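Local coordinates for 336aa long hypothetical dTDP-glucose 4,6-dehydratase (Pyrococcus horikoshii, PDB 2HUN), which binds NAD in a Rossmann fold and is probably a dTDP-glucose 4,6-dehydratase, at residues A[109-114]-A[163-168]; A[187-192]-A[324-329]; A[191-196]-A[309-314]. All blocks are in the same frame, centred on the assembly; numbering follows the deposited sequence.

Contact 1 lies about 40 Å, centre to centre, from contacts 2 and 3, across the centre of the chain. It joins helices 96-116 and 150-168 of the Rossmann domain and also faces the second subunit. Its touching residues are mostly buried, yet its chemistry is polar: an indole N-H meets a carboxylate paired with an arginine. Contacts 2 and 3 have centres about 10 Å apart, and both use helix 191-200. Contact 2 joins the turn before that helix to a C-terminal loop, setting one methyl against a proline and an exposed glutamate. Contact 3 packs the helix against helix 300-313 and is mainly apolar. Neither has a hydrogen bond across the pair.

Contact 1 of 3, residues A[109-114]-A[163-168]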
# COMPACT_ATOMS: atom_id res chain seq x y z
N LEU A 109 -11.38 -4.78 9.12
CA LEU A 109 -11.67 -3.81 10.16
C LEU A 109 -12.29 -2.57 9.52
O LEU A 109 -13.27 -2.02 10.04
CB LEU A 109 -10.38 -3.43 10.89
CG LEU A 109 -10.55 -2.78 12.26
CD1 LEU A 109 -11.17 -3.79 13.22
CD2 LEU A 109 -9.20 -2.31 12.79
N LEU A 110 -11.72 -2.12 8.40
CA LEU A 110 -12.24 -0.94 7.70
C LEU A 110 -13.67 -1.20 7.23
O LEU A 110 -14.54 -0.33 7.35
CB LEU A 110 -11.33 -0.60 6.50
CG LEU A 110 -9.98 0.04 6.87
CD1 LEU A 110 -9.07 0.12 5.64
CD2 LEU A 110 -10.22 1.42 7.46
N GLU A 111 -13.93 -2.38 6.70
CA GLU A 111 -15.27 -2.70 6.23
C GLU A 111 -16.26 -2.71 7.38
O GLU A 111 -17.35 -2.15 7.26
CB GLU A 111 -15.28 -4.06 5.52
CG GLU A 111 -14.85 -3.99 4.05
CD GLU A 111 -15.79 -3.15 3.20
OE1 GLU A 111 -15.61 -1.91 3.13
OE2 GLU A 111 -16.71 -3.72 2.60
N SER A 112 -15.89 -3.32 8.50
CA SER A 112 -16.78 -3.37 9.65
C SER A 112 -17.07 -1.95 10.13
O SER A 112 -18.19 -1.63 10.53
CB SER A 112 -16.16 -4.19 10.79
OG SER A 112 -15.08 -3.52 11.39
N ILE A 113 -16.05 -1.09 10.09
CA ILE A 113 -16.23 0.28 10.52
C ILE A 113 -17.19 1.07 9.62
O ILE A 113 -18.11 1.72 10.12
CB ILE A 113 -14.88 1.03 10.60
CG1 ILE A 113 -14.09 0.53 11.82
CG2 ILE A 113 -15.12 2.53 10.67
CD1 ILE A 113 -12.68 1.08 11.91
N ARG A 114 -17.00 1.00 8.30
CA ARG A 114 -17.86 1.74 7.38
C ARG A 114 -19.24 1.12 7.22
O ARG A 114 -20.20 1.81 6.90
CB ARG A 114 -17.18 1.92 6.01
CG ARG A 114 -17.07 0.66 5.14
CD ARG A 114 -18.27 0.51 4.19
NE ARG A 114 -18.10 -0.63 3.29
CZ ARG A 114 -18.96 -0.98 2.34
NH1 ARG A 114 -20.07 -0.28 2.15
NH2 ARG A 114 -18.71 -2.04 1.58
N LEU A 163 -6.24 5.02 4.05
CA LEU A 163 -6.36 6.35 3.46
C LEU A 163 -7.55 6.40 2.50
O LEU A 163 -8.34 7.34 2.53
CB LEU A 163 -5.07 6.70 2.71
CG LEU A 163 -3.81 6.92 3.57
CD1 LEU A 163 -2.59 7.15 2.68
CD2 LEU A 163 -4.02 8.10 4.49
N GLY A 164 -7.68 5.36 1.68
CA GLY A 164 -8.77 5.30 0.71
C GLY A 164 -10.15 5.18 1.31
O GLY A 164 -11.06 5.92 0.93
N TRP A 165 -10.32 4.24 2.24
CA TRP A 165 -11.61 4.03 2.89
C TRP A 165 -12.05 5.26 3.69
O TRP A 165 -13.22 5.61 3.70
CB TRP A 165 -11.53 2.81 3.82
CG TRP A 165 -12.12 1.54 3.23
CD1 TRP A 165 -13.23 0.88 3.67
CD2 TRP A 165 -11.60 0.78 2.14
NE1 TRP A 165 -13.44 -0.25 2.92
CE2 TRP A 165 -12.46 -0.34 1.97
CE3 TRP A 165 -10.50 0.92 1.28
CZ2 TRP A 165 -12.24 -1.31 0.99
CZ3 TRP A 165 -10.29 -0.05 0.29
CH2 TRP A 165 -11.16 -1.15 0.16
N THR A 166 -11.09 5.91 4.33
CA THR A 166 -11.38 7.10 5.12
C THR A 166 -12.05 8.19 4.28
O THR A 166 -13.03 8.80 4.72
CB THR A 166 -10.08 7.66 5.76
OG1 THR A 166 -9.58 6.72 6.71
CG2 THR A 166 -10.35 8.99 6.45
N ARG A 167 -11.52 8.42 3.09
CA ARG A 167 -12.07 9.44 2.19
C ARG A 167 -13.33 8.95 1.49
O ARG A 167 -14.27 9.72 1.29
CB ARG A 167 -11.01 9.84 1.15
CG ARG A 167 -9.87 10.66 1.76
CD ARG A 167 -8.61 10.68 0.90
NE ARG A 167 -7.58 11.51 1.51
CZ ARG A 167 -7.58 12.84 1.48
NH1 ARG A 167 -8.56 13.49 0.86
NH2 ARG A 167 -6.62 13.52 2.09
N THR A 168 -13.36 7.68 1.13
CA THR A 168 -14.52 7.13 0.46
C THR A 168 -15.78 7.17 1.32
O THR A 168 -16.84 7.60 0.87
CB THR A 168 -14.29 5.67 0.03
OG1 THR A 168 -13.22 5.61 -0.91
CG2 THR A 168 -15.55 5.09 -0.60
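The carboxylate oxygen OE1 of E111 takes two donors, one from each helix. W165 NE1 reaches it at 2.7 Å, almost straight, with an N-H...O angle of 173°. The oxygen lies in the indole plane. It is met on its anti side, a little out of the carboxylate plane, and the carboxylate stands nearly perpendicular to the ring. R114 NE donates to the same OE1 at 2.8 Å, from the opposite face of the carboxylate. R114 NH2 takes the syn lone pair of E111 OE2, also at 2.8 Å. The guanidinium thus holds the carboxylate side-on with two nitrogens, one to each oxygen. The R114 chain bends at chi2 (92°), which turns its end back to E111, one helical turn earlier.

L110 lies over one face of the indole. Its CB makes a CH-pi contact above the five-membered ring, 3.7 Å from W165 CD1, and L110 CD1 is offset toward the rim. R114 CG comes to the ring edge at W165 CD1.

Segments 109-114 and 163-168 run nearly parallel, at 10°, with axes 10.6 Å apart. They belong to the NAD-binding Rossmann domain, although the nucleotide is about 14 Å from the L110 side chain. P95 of the second subunit packs on R114 and W165, and T168 OG1 is hydrogen-bonded to S148 O of that subunit. An alanine in place of E111 would probably leave the indole N-H without its acceptor and R114 without its charge partner.

Pairing with R114 would favour the ionised carboxylate, and that charge should strengthen the bond from the indole. Three bonds to its two oxygens probably keep the carboxylate from turning. The straight N-H bond, with L110 on the ring face, probably sets the tilt of the indole.

Contact 2 of 3, residues A[187-192]-A[324-329]; sequences FPEKLI and ERILHP
I326 has CG1 anti to its carbonyl carbon (chi1 -70°), and the chain then runs out extended through chi2 (167°). This carries the CD1 methyl across to the turn at 187-190. In E189, CG stands between the backbone N and the carbonyl carbon (chi1 67°), and the chain folds at chi2. The I326 CD1 methyl comes up against E189 CB at 3.9 Å. I326 CD1 also lies 4.1 Å from E189 OE1, so the folded acid has both its root and one carboxylate oxygen beside the same methyl. P188 flanks the methyl more loosely, with its ring atom CB 4.4 Å from I326 CD1. No hydrogen bond crosses the pair. The contact is van der Waals packing on one methyl, against apolar carbons and the side of an acid.

The surface it meets is a type I beta turn from F187 to K190, closed by the backbone bond from K190 N to F187 O, 3.1 Å. P188 and E189 are its two central residues.

The contact thus joins the C-terminal tail to the turn before helix 191-200, with the E189 side chain about 9 Å from the bound NAD. I197 of that helix touches both P188 and L327, and its R198 donates to the carbonyl oxygens of I326 and H328. L191 and I192 pack on W217 of strand 215-219 and V253 of helix 250-260.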
# COMPACT_ATOMS: atom_id res chain seq x y z
N PHE A 187 9.63 -9.17 24.10
CA PHE A 187 10.23 -10.51 24.13
C PHE A 187 11.76 -10.46 24.25
O PHE A 187 12.41 -9.64 23.62
CB PHE A 187 9.79 -11.32 22.92
CG PHE A 187 8.51 -12.08 23.14
CD1 PHE A 187 7.43 -11.48 23.79
CD2 PHE A 187 8.38 -13.40 22.72
CE1 PHE A 187 6.24 -12.18 24.01
CE2 PHE A 187 7.19 -14.11 22.93
CZ PHE A 187 6.12 -13.50 23.57
N PRO A 188 12.33 -11.36 25.07
CA PRO A 188 13.76 -11.54 25.40
C PRO A 188 14.82 -11.54 24.30
O PRO A 188 15.96 -11.16 24.57
CB PRO A 188 13.76 -12.83 26.21
CG PRO A 188 12.62 -13.58 25.64
CD PRO A 188 11.56 -12.52 25.57
N GLU A 189 14.48 -11.96 23.09
CA GLU A 189 15.50 -11.96 22.05
C GLU A 189 15.72 -10.62 21.36
O GLU A 189 16.63 -10.48 20.55
CB GLU A 189 15.22 -13.04 21.00
CG GLU A 189 13.98 -12.82 20.16
CD GLU A 189 12.71 -13.22 20.87
OE1 GLU A 189 12.77 -14.13 21.72
OE2 GLU A 189 11.66 -12.63 20.57
N LYS A 190 14.88 -9.63 21.67
CA LYS A 190 15.06 -8.31 21.07
C LYS A 190 16.29 -7.70 21.73
O LYS A 190 16.55 -7.94 22.90
CB LYS A 190 13.83 -7.42 21.32
CG LYS A 190 12.56 -7.83 20.58
CD LYS A 190 12.72 -7.69 19.07
CE LYS A 190 11.43 -8.04 18.34
NZ LYS A 190 11.56 -7.85 16.86
N LEU A 191 17.05 -6.92 20.97
CA LEU A 191 18.29 -6.30 21.45
C LEU A 191 18.41 -5.85 22.90
O LEU A 191 19.25 -6.35 23.65
CB LEU A 191 18.64 -5.09 20.58
CG LEU A 191 19.94 -4.38 20.98
CD1 LEU A 191 21.13 -5.28 20.67
CD2 LEU A 191 20.07 -3.05 20.23
N ILE A 192 17.58 -4.89 23.30
CA ILE A 192 17.63 -4.34 24.65
C ILE A 192 17.31 -5.36 25.74
O ILE A 192 18.03 -5.45 26.74
CB ILE A 192 16.72 -3.09 24.75
CG1 ILE A 192 17.29 -1.98 23.85
CG2 ILE A 192 16.63 -2.59 26.19
CD1 ILE A 192 16.42 -0.75 23.72
N GLU A 324 17.91 -20.87 24.59
CA GLU A 324 19.27 -21.36 24.81
C GLU A 324 20.25 -20.59 23.93
O GLU A 324 21.41 -20.36 24.26
CB GLU A 324 19.31 -22.84 24.43
CG GLU A 324 20.67 -23.48 24.74
CD GLU A 324 20.54 -24.32 25.99
OE1 GLU A 324 19.99 -25.41 25.91
OE2 GLU A 324 20.99 -23.87 27.04
N ARG A 325 19.74 -20.23 22.74
CA ARG A 325 20.43 -19.27 21.90
C ARG A 325 20.71 -17.98 22.68
O ARG A 325 21.71 -17.29 22.49
CB ARG A 325 19.45 -18.95 20.77
CG ARG A 325 20.09 -18.34 19.52
CD ARG A 325 19.27 -18.65 18.27
NE ARG A 325 18.48 -19.88 18.48
CZ ARG A 325 17.62 -20.27 17.52
NH1 ARG A 325 17.50 -19.58 16.40
NH2 ARG A 325 16.91 -21.39 17.69
N ILE A 326 19.74 -17.66 23.56
CA ILE A 326 19.75 -16.39 24.28
C ILE A 326 20.66 -16.43 25.51
O ILE A 326 21.29 -15.45 25.88
CB ILE A 326 18.30 -16.06 24.67
CG1 ILE A 326 17.49 -15.72 23.42
CG2 ILE A 326 18.26 -14.85 25.62
CD1 ILE A 326 15.98 -15.69 23.69
N LEU A 327 20.69 -17.60 26.18
CA LEU A 327 21.55 -17.73 27.36
C LEU A 327 22.89 -18.40 27.05
O LEU A 327 23.72 -18.64 27.91
CB LEU A 327 20.80 -18.56 28.41
CG LEU A 327 19.54 -17.86 28.93
CD1 LEU A 327 19.18 -18.31 30.35
CD2 LEU A 327 19.67 -16.34 28.99
N HIS A 328 23.08 -18.73 25.77
CA HIS A 328 24.28 -19.41 25.32
C HIS A 328 25.53 -18.55 25.57
O HIS A 328 25.52 -17.35 25.34
CB HIS A 328 24.17 -19.72 23.82
CG HIS A 328 25.07 -20.83 23.36
ND1 HIS A 328 26.44 -20.71 23.32
CD2 HIS A 328 24.78 -22.07 22.90
CE1 HIS A 328 26.96 -21.83 22.86
NE2 HIS A 328 25.98 -22.67 22.60
N PRO A 329 26.62 -19.16 26.05
CA PRO A 329 27.87 -18.44 26.34
C PRO A 329 28.49 -17.79 25.10
O PRO A 329 29.01 -16.67 25.15
CB PRO A 329 28.80 -19.53 26.89
CG PRO A 329 27.88 -20.65 27.28
CD PRO A 329 26.77 -20.61 26.30

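Contact 3 of 3, residues A[191-196]-A[309-314]; sequences LIPKTI and DWYLKN
P193 and Y311 meet first, the pyrrolidine crossing the phenol obliquely. P193 CG is 3.6 Å from Y311 OH, and P193 CB lies 3.9 Å from Y311 CE2. P193 CA stands over one face of the phenol ring. I196 approaches Y311 at about a right angle, with its CG2 methyl 4.1 Å from Y311 CB. The same I196 CG2 methyl reaches L312 CD2 at 4.4 Å, towards the exposed edge.

The Y311 ring extends from its helix with CG anti to the carbonyl carbon (chi1 -82°). This points its hydroxyl past P193 to the backbone of the loop before helix 191-200, where it is hydrogen-bonded to Q186 O.

Segments 191-196 and 309-313 cross at -54°, with axes 10.4 Å apart. In this extended short-chain dehydrogenase/reductase fold, they pack helix 191-200, which follows Rossmann strand 172-182, against the late helix 300-313. The Y311 side chain is about 6 Å from that of F14, an NAD-binding residue.

Further out, W310 lays its CE3 edge over a face of the Y311 ring. N314 ND2 donates to W310 O at 2.9 Å, and N314 OD1 is hydrogen-bonded to W316 NE1. Y311 O accepts from W318 NE1.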
# COMPACT_ATOMS: atom_id res chain seq x y z
N LEU A 191 17.05 -6.92 20.97
CA LEU A 191 18.29 -6.30 21.45
C LEU A 191 18.41 -5.85 22.90
O LEU A 191 19.25 -6.35 23.65
CB LEU A 191 18.64 -5.09 20.58
CG LEU A 191 19.94 -4.38 20.98
CD1 LEU A 191 21.13 -5.28 20.67
CD2 LEU A 191 20.07 -3.05 20.23
N ILE A 192 17.58 -4.89 23.30
CA ILE A 192 17.63 -4.34 24.65
C ILE A 192 17.31 -5.36 25.74
O ILE A 192 18.03 -5.45 26.74
CB ILE A 192 16.72 -3.09 24.75
CG1 ILE A 192 17.29 -1.98 23.85
CG2 ILE A 192 16.63 -2.59 26.19
CD1 ILE A 192 16.42 -0.75 23.72
N PRO A 193 16.24 -6.15 25.57
CA PRO A 193 15.93 -7.15 26.61
C PRO A 193 17.04 -8.20 26.69
O PRO A 193 17.49 -8.55 27.78
CB PRO A 193 14.61 -7.75 26.12
CG PRO A 193 13.97 -6.61 25.39
CD PRO A 193 15.14 -6.04 24.60
N LYS A 194 17.46 -8.70 25.54
CA LYS A 194 18.52 -9.71 25.48
C LYS A 194 19.77 -9.20 26.19
O LYS A 194 20.38 -9.93 26.98
CB LYS A 194 18.86 -10.05 24.03
CG LYS A 194 19.94 -11.10 23.88
CD LYS A 194 20.40 -11.25 22.43
CE LYS A 194 20.92 -9.93 21.86
NZ LYS A 194 21.94 -9.26 22.74
N THR A 195 20.15 -7.96 25.91
CA THR A 195 21.33 -7.37 26.53
C THR A 195 21.22 -7.30 28.05
O THR A 195 22.15 -7.68 28.76
CB THR A 195 21.60 -5.95 25.98
OG1 THR A 195 21.79 -6.02 24.56
CG2 THR A 195 22.85 -5.36 26.62
N ILE A 196 20.08 -6.82 28.55
CA ILE A 196 19.88 -6.71 30.00
C ILE A 196 19.95 -8.08 30.66
O ILE A 196 20.68 -8.28 31.64
CB ILE A 196 18.50 -6.08 30.32
CG1 ILE A 196 18.46 -4.64 29.82
CG2 ILE A 196 18.25 -6.14 31.82
CD1 ILE A 196 17.08 -4.03 29.85
N ASP A 309 15.20 -1.85 35.25
CA ASP A 309 14.50 -2.15 36.49
C ASP A 309 13.36 -3.16 36.28
O ASP A 309 13.22 -4.10 37.06
CB ASP A 309 13.92 -0.88 37.11
CG ASP A 309 14.99 0.12 37.51
OD1 ASP A 309 16.19 -0.18 37.32
OD2 ASP A 309 14.63 1.20 38.02
N TRP A 310 12.57 -2.96 35.23
CA TRP A 310 11.45 -3.86 34.97
C TRP A 310 11.87 -5.31 34.73
O TRP A 310 11.28 -6.23 35.31
CB TRP A 310 10.64 -3.39 33.75
CG TRP A 310 9.33 -4.11 33.61
CD1 TRP A 310 8.15 -3.77 34.19
CD2 TRP A 310 9.09 -5.33 32.90
NE1 TRP A 310 7.18 -4.71 33.89
CE2 TRP A 310 7.74 -5.68 33.10
CE3 TRP A 310 9.89 -6.17 32.11
CZ2 TRP A 310 7.16 -6.82 32.54
CZ3 TRP A 310 9.32 -7.31 31.55
CH2 TRP A 310 7.96 -7.63 31.77
N TYR A 311 12.88 -5.52 33.89
CA TYR A 311 13.34 -6.86 33.58
C TYR A 311 14.00 -7.56 34.75
O TYR A 311 13.92 -8.79 34.88
CB TYR A 311 14.28 -6.86 32.38
CG TYR A 311 13.54 -6.83 31.07
CD1 TYR A 311 13.08 -5.63 30.53
CD2 TYR A 311 13.20 -8.02 30.42
CE1 TYR A 311 12.30 -5.61 29.38
CE2 TYR A 311 12.41 -8.01 29.27
CZ TYR A 311 11.96 -6.80 28.76
OH TYR A 311 11.15 -6.78 27.65
N LEU A 312 14.67 -6.80 35.61
CA LEU A 312 15.32 -7.41 36.75
C LEU A 312 14.28 -7.85 37.79
O LEU A 312 14.43 -8.91 38.41
CB LEU A 312 16.34 -6.43 37.35
CG LEU A 312 17.52 -6.15 36.41
CD1 LEU A 312 18.51 -5.20 37.06
CD2 LEU A 312 18.20 -7.46 36.04
N LYS A 313 13.19 -7.08 37.93
CA LYS A 313 12.12 -7.39 38.88
C LYS A 313 11.01 -8.29 38.32
O LYS A 313 10.10 -8.68 39.04
CB LYS A 313 11.45 -6.10 39.38
CG LYS A 313 10.14 -6.33 40.15
CD LYS A 313 9.18 -5.15 40.00
CE LYS A 313 7.81 -5.51 40.58
NZ LYS A 313 7.50 -6.97 40.48
N ASN A 314 11.08 -8.62 37.04
CA ASN A 314 10.03 -9.44 36.48
C ASN A 314 10.58 -10.67 35.78
O ASN A 314 10.14 -11.03 34.69
CB ASN A 314 9.18 -8.60 35.52
CG ASN A 314 8.23 -7.68 36.26
OD1 ASN A 314 7.20 -8.12 36.76
ND2 ASN A 314 8.59 -6.39 36.34